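Side-chain contact in flagellar motor switch protein FliG (Thermotoga maritima, PDB 3AJC), which probably forms part of the flagellar motor's switch complex, contacting chemotaxis proteins and motor components that determine the direction of flagellar rotation: residues 128-131 and 132-136. Residues are numbered along the deposited sequence; the frame is centred on the assembly and turned at random.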
ATOM      1  N   ARG A 128      -5.469  -1.737  -3.229  1.00 40.47           N
ATOM      2  CA  ARG A 128      -4.376  -1.928  -2.284  1.00 39.67           C
ATOM      3  C   ARG A 128      -3.642  -0.616  -1.989  1.00 36.89           C
ATOM      4  O   ARG A 128      -2.821  -0.555  -1.076  1.00 35.34           O
ATOM      5  CB  ARG A 128      -3.377  -2.956  -2.817  1.00 42.59           C
ATOM      6  CG  ARG A 128      -3.785  -4.389  -2.575  1.00 50.19           C
ATOM      7  CD  ARG A 128      -3.928  -4.647  -1.086  1.00 53.02           C
ATOM      8  NE  ARG A 128      -4.135  -6.061  -0.798  1.00 58.69           N
ATOM      9  CZ  ARG A 128      -3.253  -7.016  -1.072  1.00 60.30           C
ATOM     10  NH1 ARG A 128      -2.098  -6.712  -1.646  1.00 63.78           N
ATOM     11  NH2 ARG A 128      -3.524  -8.278  -0.770  1.00 63.26           N
ATOM     12  N   MET A 129      -3.946   0.422  -2.763  1.00 34.51           N
ATOM     13  CA  MET A 129      -3.311   1.736  -2.598  1.00 35.28           C
ATOM     14  C   MET A 129      -3.923   2.596  -1.486  1.00 33.74           C
ATOM     15  O   MET A 129      -3.380   3.638  -1.123  1.00 33.71           O
ATOM     16  CB  MET A 129      -3.369   2.515  -3.919  1.00 31.34           C
ATOM     17  CG  MET A 129      -2.314   2.096  -4.939  1.00 32.72           C
ATOM     18  SD  MET A 129      -2.552   2.913  -6.529  1.00 32.72           S
ATOM     19  CE  MET A 129      -1.989   4.618  -6.140  1.00 31.99           C
ATOM     20  N   PHE A 130      -5.057   2.150  -0.961  1.00 33.68           N
ATOM     21  CA  PHE A 130      -5.774   2.862   0.092  1.00 30.48           C
ATOM     22  C   PHE A 130      -4.880   3.119   1.306  1.00 28.78           C
ATOM     23  O   PHE A 130      -4.294   2.187   1.858  1.00 29.47           O
ATOM     24  CB  PHE A 130      -6.994   2.028   0.520  1.00 32.93           C
ATOM     25  CG  PHE A 130      -8.028   2.809   1.286  1.00 33.66           C
ATOM     26  CD1 PHE A 130      -9.043   3.481   0.615  1.00 31.41           C
ATOM     27  CD2 PHE A 130      -7.965   2.901   2.671  1.00 32.14           C
ATOM     28  CE1 PHE A 130      -9.976   4.241   1.306  1.00 32.38           C
ATOM     29  CE2 PHE A 130      -8.899   3.665   3.381  1.00 34.43           C
ATOM     30  CZ  PHE A 130      -9.907   4.333   2.695  1.00 32.84           C
ATOM     31  N   VAL A 131      -4.745   4.379   1.704  1.00 26.71           N
ATOM     32  CA  VAL A 131      -3.956   4.707   2.890  1.00 28.15           C
ATOM     33  C   VAL A 131      -4.922   5.231   3.948  1.00 28.22           C
ATOM     34  O   VAL A 131      -6.072   5.541   3.646  1.00 29.13           O
ATOM     35  CB  VAL A 131      -2.865   5.784   2.625  1.00 28.81           C
ATOM     36  CG1 VAL A 131      -1.816   5.224   1.671  1.00 28.06           C
ATOM     37  CG2 VAL A 131      -3.493   7.068   2.092  1.00 27.05           C
ATOM     38  N   PHE A 132      -4.455   5.339   5.181  1.00 28.09           N
ATOM     39  CA  PHE A 132      -5.328   5.785   6.255  1.00 29.70           C
ATOM     40  C   PHE A 132      -6.046   7.102   5.990  1.00 28.12           C
ATOM     41  O   PHE A 132      -7.227   7.212   6.284  1.00 26.49           O
ATOM     42  CB  PHE A 132      -4.564   5.869   7.577  1.00 28.98           C
ATOM     43  CG  PHE A 132      -5.456   5.902   8.782  1.00 30.69           C
ATOM     44  CD1 PHE A 132      -6.260   4.806   9.099  1.00 29.52           C
ATOM     45  CD2 PHE A 132      -5.505   7.030   9.598  1.00 30.35           C
ATOM     46  CE1 PHE A 132      -7.108   4.835  10.225  1.00 30.62           C
ATOM     47  CE2 PHE A 132      -6.340   7.071  10.715  1.00 31.57           C
ATOM     48  CZ  PHE A 132      -7.146   5.975  11.031  1.00 31.48           C
ATOM     49  N   GLU A 133      -5.347   8.093   5.436  1.00 28.32           N
ATOM     50  CA  GLU A 133      -5.977   9.381   5.152  1.00 28.65           C
ATOM     51  C   GLU A 133      -7.047   9.251   4.074  1.00 28.33           C
ATOM     52  O   GLU A 133      -7.905  10.118   3.959  1.00 28.24           O
ATOM     53  CB  GLU A 133      -4.942  10.431   4.718  1.00 31.60           C
ATOM     54  CG  GLU A 133      -4.026  10.965   5.820  1.00 33.26           C
ATOM     55  CD  GLU A 133      -4.768  11.682   6.949  1.00 34.36           C
ATOM     56  OE1 GLU A 133      -5.706  12.457   6.670  1.00 35.67           O
ATOM     57  OE2 GLU A 133      -4.391  11.488   8.126  1.00 37.97           O
ATOM     58  N   ASP A 134      -7.009   8.176   3.288  1.00 28.91           N
ATOM     59  CA  ASP A 134      -8.025   7.987   2.253  1.00 32.50           C
ATOM     60  C   ASP A 134      -9.431   7.864   2.859  1.00 33.96           C
ATOM     61  O   ASP A 134     -10.435   7.998   2.152  1.00 35.44           O
ATOM     62  CB  ASP A 134      -7.707   6.757   1.386  1.00 32.74           C
ATOM     63  CG  ASP A 134      -6.570   7.019   0.381  1.00 35.16           C
ATOM     64  OD1 ASP A 134      -6.533   8.112  -0.218  1.00 31.41           O
ATOM     65  OD2 ASP A 134      -5.724   6.126   0.180  1.00 33.74           O
ATOM     66  N   ILE A 135      -9.504   7.617   4.168  1.00 33.81           N
ATOM     67  CA  ILE A 135     -10.785   7.506   4.855  1.00 32.16           C
ATOM     68  C   ILE A 135     -11.583   8.801   4.684  1.00 32.22           C
ATOM     69  O   ILE A 135     -12.803   8.809   4.821  1.00 30.29           O
ATOM     70  CB  ILE A 135     -10.585   7.198   6.363  1.00 30.95           C
ATOM     71  CG1 ILE A 135     -10.083   5.763   6.525  1.00 28.57           C
ATOM     72  CG2 ILE A 135     -11.908   7.373   7.130  1.00 29.32           C
ATOM     73  CD1 ILE A 135      -9.645   5.396   7.934  1.00 26.00           C
ATOM     74  N   LEU A 136     -10.889   9.895   4.380  1.00 36.41           N
ATOM     75  CA  LEU A 136     -11.552  11.181   4.155  1.00 37.75           C
ATOM     76  C   LEU A 136     -12.349  11.119   2.846  1.00 39.18           C
ATOM     77  O   LEU A 136     -13.258  11.917   2.621  1.00 40.50           O
ATOM     78  CB  LEU A 136     -10.524  12.311   4.072  1.00 38.25           C
ATOM     79  CG  LEU A 136      -9.797  12.718   5.357  1.00 39.03           C
ATOM     80  CD1 LEU A 136      -8.702  13.730   5.025  1.00 37.68           C
ATOM     81  CD2 LEU A 136     -10.792  13.305   6.355  1.00 37.98           C
TER
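Phe130 and Asp134 pack closely, the aspartate CB lying over one face of the ring, 3.5 Å from its centroid, in a CH-pi contact. A chi1 of -163° sets the Phe130 ring beside its own carbonyl carbon and lays it alongside the first 3-10 turn, where its CE2 also meets CG1 of Ile135 at 4.0 Å. A flat, long side chain suits this place, and both residues continue onto Ile208 of helix 194-213. With an alanine here, Asp134 CB and Ile135 CG1 would probably lose their cover, and a gap would open toward that helix.

Asp134 is short enough to fold back on the turn: its OD2 accepts a short, nearly straight hydrogen bond from Val131 N (2.5 Å, 169°), on the anti side of the carboxylate. Val131 CG2 presses to 3.1 Å from Asp134 OD2. Asp134 N in turn donates to Val131 O at 2.8 Å, more bent.

The solvent side, with exposed Val131, is looser; there the Glu133 side chain leads away from 128-131 and hydrogen-bonds Ser163.

In the Met-Phe-X-Phe hinge of FliG, residues 129-132, in the C-terminal domain, this is N-terminal capping: a hydrophobic staple between Phe130 and Ile135, plus the Asp134 half of a capping box.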